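Local atomic coordinates of UPF0135 protein SA1388 (Staphylococcus aureus subsp. aureus, PDB entry 3LNL), a protein that is of unknown function but, as a NIF3-family protein, binds zinc at a dinuclear centre and forms a toroidal hexamer capped by its PII-like domains. Residues I58-N63 with D356-T361; S276-K281 with G322-D327. The protein carries 2 engineered substitutions. All blocks are in the same frame, centred on the assembly; numbering follows the deposited sequence.

Interaction 1 of 2, residues I58-N63 with D356-T361; sequences IEKGYN and DVEAST
Tyr-62 and Glu-358 carry most of this contact, with Lys-60 and Asp-356 flanking them. The tyrosine ring and the glutamate side chain cross at about a right angle, and the ring and carboxylate planes stand 90° apart. CB of Glu-358 lies at the ring edge, in its plane, 4.0 Å from CE2 of Tyr-62, and CG of Glu-358 approaches the same CE2 at 3.9 Å. The carboxylate ends near the phenol oxygen, but the two oxygens are modelled too close together, so how they interact is doubtful. On the other flank, CB of Asp-356 comes to 3.4 Å from OH of Tyr-62, an oblique approach.

Lys-60 supplies the ionic part. It sits at the end of helix 51-60, just ahead of Gly-61, whose positive phi closes the helix in a Schellman motif and brings the chain round to Tyr-62. CB of Lys-60 rests over the centre of one face of the tyrosine ring, 4.0 Å above its plane. From there the chain runs extended and bends only at its last torsion (chi4 -65°), which carries NZ of Lys-60 to OE1 of Glu-358 at 2.8 Å in a salt bridge. NZ reaches this oxygen from its syn side, 17° out of the carboxylate plane.

Strand 357-359 is bonded through its backbone to strand 43-46, and Glu-56 on the same helix as Lys-60 hydrogen-bonds to Ser-360 and Thr-361, so that helix also holds the chain just past the strand. The lysine charge would be expected to stabilise Glu-358 as a carboxylate, making this a polar and aromatic contact between the end of helix 51-60 and a strand that is outermost within this chain.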
ATOM      1  N   ILE B  58      21.980  16.133  36.302  1.00 13.92           N
ATOM      2  CA  ILE B  58      21.546  16.454  37.645  1.00 14.77           C
ATOM      3  C   ILE B  58      22.736  16.856  38.499  1.00 16.55           C
ATOM      4  O   ILE B  58      22.689  17.839  39.243  1.00 16.25           O
ATOM      5  CB  ILE B  58      20.804  15.280  38.289  1.00 13.79           C
ATOM      6  CG1 ILE B  58      19.471  15.044  37.550  1.00 16.46           C
ATOM      7  CG2 ILE B  58      20.614  15.489  39.846  1.00 16.16           C
ATOM      8  CD1 ILE B  58      18.783  13.679  37.861  1.00 17.37           C
ATOM      9  N   GLU B  59      23.803  16.076  38.390  1.00 17.18           N
ATOM     10  CA  GLU B  59      24.943  16.245  39.252  1.00 18.88           C
ATOM     11  C   GLU B  59      25.588  17.595  38.958  1.00 18.09           C
ATOM     12  O   GLU B  59      26.097  18.244  39.866  1.00 16.35           O
ATOM     13  CB  GLU B  59      25.935  15.059  39.071  1.00 19.44           C
ATOM     14  CG  GLU B  59      27.049  15.054  40.026  1.00 27.40           C
ATOM     15  CD  GLU B  59      28.119  16.085  39.698  1.00 35.97           C
ATOM     16  OE1 GLU B  59      28.424  16.277  38.487  1.00 42.47           O
ATOM     17  OE2 GLU B  59      28.683  16.682  40.656  1.00 44.55           O
ATOM     18  N   LYS B  60      25.548  18.024  37.695  1.00 17.69           N
ATOM     19  CA  LYS B  60      26.168  19.294  37.290  1.00 17.99           C
ATOM     20  C   LYS B  60      25.290  20.498  37.448  1.00 17.53           C
ATOM     21  O   LYS B  60      25.736  21.616  37.231  1.00 17.84           O
ATOM     22  CB  LYS B  60      26.638  19.218  35.829  1.00 18.84           C
ATOM     23  CG  LYS B  60      27.786  18.277  35.626  1.00 18.77           C
ATOM     24  CD  LYS B  60      28.127  18.149  34.168  1.00 23.26           C
ATOM     25  CE  LYS B  60      29.355  17.292  33.927  1.00 26.11           C
ATOM     26  NZ  LYS B  60      30.491  18.005  34.528  1.00 31.03           N
ATOM     27  N   GLY B  61      24.039  20.286  37.806  1.00 17.52           N
ATOM     28  CA  GLY B  61      23.083  21.382  37.892  1.00 18.16           C
ATOM     29  C   GLY B  61      22.600  21.895  36.544  1.00 17.79           C
ATOM     30  O   GLY B  61      22.129  23.016  36.445  1.00 16.23           O
ATOM     31  N   TYR B  62      22.677  21.068  35.503  1.00 17.06           N
ATOM     32  CA  TYR B  62      22.137  21.451  34.201  1.00 15.72           C
ATOM     33  C   TYR B  62      20.725  20.874  33.992  1.00 15.12           C
ATOM     34  O   TYR B  62      20.509  19.691  34.260  1.00 15.00           O
ATOM     35  CB  TYR B  62      23.042  20.967  33.078  1.00 16.63           C
ATOM     36  CG  TYR B  62      24.462  21.529  33.087  1.00 16.33           C
ATOM     37  CD1 TYR B  62      24.844  22.583  33.920  1.00 18.60           C
ATOM     38  CD2 TYR B  62      25.407  21.005  32.241  1.00 19.71           C
ATOM     39  CE1 TYR B  62      26.151  23.113  33.894  1.00 17.43           C
ATOM     40  CE2 TYR B  62      26.715  21.496  32.228  1.00 19.82           C
ATOM     41  CZ  TYR B  62      27.071  22.546  33.034  1.00 19.49           C
ATOM     42  OH  TYR B  62      28.377  22.966  32.960  1.00 22.56           O
ATOM     43  N   ASN B  63      19.804  21.684  33.444  1.00 12.86           N
ATOM     44  CA  ASN B  63      18.423  21.236  33.267  1.00 12.16           C
ATOM     45  C   ASN B  63      18.065  20.997  31.822  1.00 11.98           C
ATOM     46  O   ASN B  63      16.891  20.768  31.519  1.00 13.33           O
ATOM     47  CB  ASN B  63      17.426  22.191  33.941  1.00 11.86           C
ATOM     48  CG  ASN B  63      17.272  23.482  33.180  1.00 12.92           C
ATOM     49  OD1 ASN B  63      18.072  23.756  32.309  1.00 10.48           O
ATOM     50  ND2 ASN B  63      16.251  24.286  33.506  1.00 10.27           N
ATOM     51  N   ASP B 356      26.486  27.796  30.450  1.00 15.90           N
ATOM     52  CA  ASP B 356      27.497  26.756  30.261  1.00 15.40           C
ATOM     53  C   ASP B 356      26.994  25.653  29.346  1.00 14.34           C
ATOM     54  O   ASP B 356      25.829  25.252  29.453  1.00 12.24           O
ATOM     55  CB  ASP B 356      27.809  26.065  31.588  1.00 15.26           C
ATOM     56  CG  ASP B 356      28.311  27.020  32.654  1.00 21.79           C
ATOM     57  OD1 ASP B 356      29.059  27.984  32.317  1.00 22.24           O
ATOM     58  OD2 ASP B 356      27.904  26.800  33.827  1.00 29.17           O
ATOM     59  N   VAL B 357      27.905  25.125  28.520  1.00 13.76           N
ATOM     60  CA  VAL B 357      27.639  23.983  27.706  1.00 13.77           C
ATOM     61  C   VAL B 357      28.786  23.001  27.952  1.00 14.53           C
ATOM     62  O   VAL B 357      29.950  23.413  28.021  1.00 13.36           O
ATOM     63  CB  VAL B 357      27.571  24.364  26.229  1.00 14.10           C
ATOM     64  CG1 VAL B 357      27.219  23.131  25.380  1.00 11.83           C
ATOM     65  CG2 VAL B 357      26.563  25.520  25.984  1.00 14.67           C
ATOM     66  N   GLU B 358      28.462  21.731  28.158  1.00 12.96           N
ATOM     67  CA  GLU B 358      29.508  20.708  28.334  1.00 13.37           C
ATOM     68  C   GLU B 358      29.112  19.512  27.522  1.00 12.81           C
ATOM     69  O   GLU B 358      27.928  19.171  27.441  1.00 11.63           O
ATOM     70  CB  GLU B 358      29.611  20.299  29.809  1.00 14.43           C
ATOM     71  CG  GLU B 358      30.256  21.331  30.701  1.00 19.32           C
ATOM     72  CD  GLU B 358      30.456  20.789  32.104  1.00 26.13           C
ATOM     73  OE1 GLU B 358      30.949  19.656  32.255  1.00 30.36           O
ATOM     74  OE2 GLU B 358      30.034  21.462  33.066  1.00 34.29           O
ATOM     75  N   ALA B 359      30.093  18.856  26.934  1.00 12.49           N
ATOM     76  CA  ALA B 359      29.890  17.603  26.273  1.00 13.68           C
ATOM     77  C   ALA B 359      29.899  16.472  27.353  1.00 14.06           C
ATOM     78  O   ALA B 359      30.812  16.438  28.179  1.00 13.97           O
ATOM     79  CB  ALA B 359      31.012  17.409  25.282  1.00 14.16           C
ATOM     80  N   SER B 360      28.864  15.636  27.408  1.00 12.90           N
ATOM     81  CA  SER B 360      28.865  14.467  28.311  1.00 13.32           C
ATOM     82  C   SER B 360      30.089  13.606  28.040  1.00 14.39           C
ATOM     83  O   SER B 360      30.394  13.281  26.901  1.00 14.25           O
ATOM     84  CB  SER B 360      27.617  13.569  28.125  1.00 13.37           C
ATOM     85  OG  SER B 360      27.751  12.345  28.887  1.00 12.83           O
ATOM     86  N   THR B 361      30.791  13.270  29.110  1.00 16.45           N
ATOM     87  CA  THR B 361      31.995  12.465  29.070  1.00 18.05           C
ATOM     88  C   THR B 361      31.693  10.976  29.133  1.00 17.74           C
ATOM     89  O   THR B 361      32.598  10.162  29.009  1.00 20.13           O
ATOM     90  CB  THR B 361      32.897  12.795  30.321  1.00 18.72           C
ATOM     91  OG1 THR B 361      32.159  12.490  31.538  1.00 19.91           O
ATOM     92  CG2 THR B 361      33.246  14.282  30.367  1.00 21.48           C
TER

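Interaction 2 of 2, residues S276-K281 with G322-D327; sequences SNQKIK and GVNLID
Gln-278 lays its aliphatic CG against the amide of Asn-324, the closest approach being 3.4 Å from CG of Gln-278 to ND2 of Asn-324. The two side chains cross at about a right angle with their amide planes 41° apart, and no direct bond links the two amides. In Gln-278 the first torsion swings CG opposite the backbone N (chi1 -176°), which sets it against ND2 of Asn-324, and a bend at chi2 (77°) then lets OE1 reach a water.

The polar link between them runs through that one water. It donates to both carbonyl oxygens, at 2.8 Å from OE1 of Gln-278 and 2.7 Å from OD1 of Asn-324, and so bridges two acceptors that could not bond to each other. ND2 of Asn-324 has its own partner in the backbone carbonyl of Asp-303, so both ends of this buried amide are engaged. Ile-280 adds a looser touch, its CD1 lying 4.4 Å from ND2 of Asn-324.

Between the two segments runs strand 304-307, which pairs in parallel with 279-285 on one flank and with 325-327 on the other; this contact therefore spans a neighbour rather than joining adjacent strands. Asp-303, just ahead of that central strand, also accepts a hydrogen bond from the backbone N-H of Lys-281 at OD2, tying the start of the strand to both segments. The side chain of Val-304 touches Ile-280, Asn-324 and Ile-326, while Leu-254 of helix 254-264 packs on the two isoleucines and helix 294-299 lies against Val-323 and Leu-325.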
ATOM      1  N   SER B 276      43.327  -4.577   0.713  1.00 15.40           N
ATOM      2  CA  SER B 276      43.978  -3.813   1.777  1.00 15.29           C
ATOM      3  C   SER B 276      44.956  -2.759   1.231  1.00 14.14           C
ATOM      4  O   SER B 276      45.161  -1.717   1.853  1.00 13.31           O
ATOM      5  CB  SER B 276      44.692  -4.776   2.747  1.00 15.34           C
ATOM      6  OG  SER B 276      45.661  -5.516   2.042  1.00 19.88           O
ATOM      7  N   ASN B 277      45.509  -3.018   0.046  1.00 13.49           N
ATOM      8  CA  ASN B 277      46.441  -2.100  -0.612  1.00 13.58           C
ATOM      9  C   ASN B 277      45.780  -1.181  -1.660  1.00 13.78           C
ATOM     10  O   ASN B 277      46.459  -0.520  -2.429  1.00 12.64           O
ATOM     11  CB  ASN B 277      47.615  -2.882  -1.252  1.00 13.46           C
ATOM     12  CG  ASN B 277      47.195  -3.674  -2.517  1.00 15.32           C
ATOM     13  OD1 ASN B 277      46.048  -3.602  -2.971  1.00 18.50           O
ATOM     14  ND2 ASN B 277      48.129  -4.404  -3.082  1.00 15.22           N
ATOM     15  N   GLN B 278      44.452  -1.139  -1.672  1.00 12.97           N
ATOM     16  CA  GLN B 278      43.723  -0.264  -2.583  1.00 12.89           C
ATOM     17  C   GLN B 278      44.061   1.199  -2.283  1.00 12.74           C
ATOM     18  O   GLN B 278      44.077   1.622  -1.125  1.00 12.38           O
ATOM     19  CB  GLN B 278      42.220  -0.542  -2.363  1.00 13.92           C
ATOM     20  CG  GLN B 278      41.235   0.193  -3.272  1.00 17.52           C
ATOM     21  CD  GLN B 278      41.155  -0.397  -4.655  1.00 18.57           C
ATOM     22  OE1 GLN B 278      41.313  -1.598  -4.830  1.00 22.46           O
ATOM     23  NE2 GLN B 278      40.916   0.454  -5.651  1.00 22.20           N
ATOM     24  N   LYS B 279      44.358   1.976  -3.309  1.00 13.03           N
ATOM     25  CA  LYS B 279      44.674   3.371  -3.115  1.00 14.62           C
ATOM     26  C   LYS B 279      43.393   4.196  -2.940  1.00 15.51           C
ATOM     27  O   LYS B 279      42.494   4.085  -3.752  1.00 17.79           O
ATOM     28  CB  LYS B 279      45.390   3.911  -4.295  1.00 14.20           C
ATOM     29  CG  LYS B 279      46.594   3.096  -4.684  1.00 17.92           C
ATOM     30  CD  LYS B 279      47.738   3.394  -3.833  1.00 19.87           C
ATOM     31  CE  LYS B 279      49.060   3.171  -4.597  1.00 20.95           C
ATOM     32  NZ  LYS B 279      50.005   2.734  -3.544  1.00 18.54           N
ATOM     33  N   ILE B 280      43.387   5.050  -1.934  1.00 14.72           N
ATOM     34  CA  ILE B 280      42.233   5.782  -1.468  1.00 15.43           C
ATOM     35  C   ILE B 280      42.611   7.254  -1.561  1.00 14.40           C
ATOM     36  O   ILE B 280      43.632   7.640  -1.041  1.00 14.24           O
ATOM     37  CB  ILE B 280      41.991   5.446   0.061  1.00 15.06           C
ATOM     38  CG1 ILE B 280      41.378   4.058   0.240  1.00 20.08           C
ATOM     39  CG2 ILE B 280      41.067   6.394   0.746  1.00 18.45           C
ATOM     40  CD1 ILE B 280      40.539   3.570  -0.949  1.00 15.53           C
ATOM     41  N   LYS B 281      41.777   8.079  -2.178  1.00 15.09           N
ATOM     42  CA  LYS B 281      41.939   9.527  -2.070  1.00 15.80           C
ATOM     43  C   LYS B 281      40.670  10.242  -1.605  1.00 15.62           C
ATOM     44  O   LYS B 281      40.739  11.120  -0.717  1.00 15.74           O
ATOM     45  CB  LYS B 281      42.365  10.083  -3.416  1.00 16.22           C
ATOM     46  CG  LYS B 281      42.381  11.569  -3.461  1.00 21.56           C
ATOM     47  CD  LYS B 281      43.549  12.137  -2.650  1.00 25.51           C
ATOM     48  CE  LYS B 281      43.626  13.617  -2.834  1.00 25.43           C
ATOM     49  NZ  LYS B 281      44.614  14.115  -1.889  1.00 26.85           N
ATOM     50  N   GLY B 322      33.253  -4.431  -5.948  1.00 13.71           N
ATOM     51  CA  GLY B 322      34.385  -3.543  -5.848  1.00 13.14           C
ATOM     52  C   GLY B 322      34.105  -2.259  -5.095  1.00 12.29           C
ATOM     53  O   GLY B 322      34.860  -1.295  -5.237  1.00 13.26           O
ATOM     54  N   VAL B 323      33.042  -2.200  -4.306  1.00 12.37           N
ATOM     55  CA  VAL B 323      32.757  -1.004  -3.536  1.00 11.28           C
ATOM     56  C   VAL B 323      33.519  -1.120  -2.199  1.00 11.84           C
ATOM     57  O   VAL B 323      33.329  -2.081  -1.422  1.00 12.73           O
ATOM     58  CB  VAL B 323      31.236  -0.783  -3.337  1.00 12.49           C
ATOM     59  CG1 VAL B 323      30.976   0.414  -2.334  1.00 10.55           C
ATOM     60  CG2 VAL B 323      30.554  -0.514  -4.677  1.00 11.45           C
ATOM     61  N   ASN B 324      34.417  -0.185  -1.931  1.00 10.41           N
ATOM     62  CA  ASN B 324      35.178  -0.275  -0.728  1.00 10.87           C
ATOM     63  C   ASN B 324      34.460   0.352   0.487  1.00 10.61           C
ATOM     64  O   ASN B 324      33.887   1.424   0.382  1.00 10.58           O
ATOM     65  CB  ASN B 324      36.543   0.378  -0.916  1.00 11.16           C
ATOM     66  CG  ASN B 324      37.311  -0.220  -2.037  1.00 11.28           C
ATOM     67  OD1 ASN B 324      37.414  -1.442  -2.131  1.00 13.27           O
ATOM     68  ND2 ASN B 324      37.849   0.614  -2.903  1.00  8.17           N
ATOM     69  N   LEU B 325      34.480  -0.344   1.617  1.00  9.87           N
ATOM     70  CA  LEU B 325      33.771   0.124   2.810  1.00 11.47           C
ATOM     71  C   LEU B 325      34.700   0.130   4.009  1.00 11.56           C
ATOM     72  O   LEU B 325      35.636  -0.660   4.055  1.00 10.74           O
ATOM     73  CB  LEU B 325      32.603  -0.784   3.148  1.00 11.56           C
ATOM     74  CG  LEU B 325      31.541  -1.033   2.102  1.00 12.14           C
ATOM     75  CD1 LEU B 325      30.585  -2.155   2.639  1.00 10.39           C
ATOM     76  CD2 LEU B 325      30.789   0.218   1.716  1.00 13.61           C
ATOM     77  N   ILE B 326      34.441   1.053   4.930  1.00 11.63           N
ATOM     78  CA  ILE B 326      34.953   0.994   6.290  1.00 11.32           C
ATOM     79  C   ILE B 326      33.785   1.163   7.269  1.00 12.28           C
ATOM     80  O   ILE B 326      33.015   2.131   7.219  1.00 12.61           O
ATOM     81  CB  ILE B 326      36.072   2.050   6.622  1.00 11.74           C
ATOM     82  CG1 ILE B 326      37.232   1.953   5.639  1.00  9.29           C
ATOM     83  CG2 ILE B 326      36.584   1.824   8.053  1.00  9.34           C
ATOM     84  CD1 ILE B 326      38.212   3.082   5.648  1.00  8.42           C
ATOM     85  N   ASP B 327      33.676   0.203   8.182  1.00 12.83           N
ATOM     86  CA  ASP B 327      32.809   0.285   9.341  1.00 12.59           C
ATOM     87  C   ASP B 327      33.569   0.886  10.500  1.00 12.49           C
ATOM     88  O   ASP B 327      34.378   0.224  11.137  1.00 14.13           O
ATOM     89  CB  ASP B 327      32.289  -1.106   9.694  1.00 12.52           C
ATOM     90  CG  ASP B 327      31.119  -1.104  10.675  1.00 14.39           C
ATOM     91  OD1 ASP B 327      30.870  -0.072  11.337  1.00 14.87           O
ATOM     92  OD2 ASP B 327      30.455  -2.168  10.779  1.00 12.16           O
TER
HETATM   93  O   HOH W   1      39.287  -2.888  -3.464  1.00 15.97           O

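In the fold
Interaction 2 is nested within the long chain loop closed by interaction 1, yet the two are separate in space, with centres 40 Å apart and nearest atoms about 20 Å apart. They share no helix or strand. Interaction 1 is partly buried and ties a helix end to one of the two strands outermost, within this chain, in the five-stranded sheet; interaction 2 is a buried contact across an intervening strand of the other sheet. Their chemistry follows suit: charge and an aromatic ring in 58-63 with 356-361, neutral amides and a bridging water in 276-281 with 322-327. Both lie away from the residues of the dinuclear zinc centre.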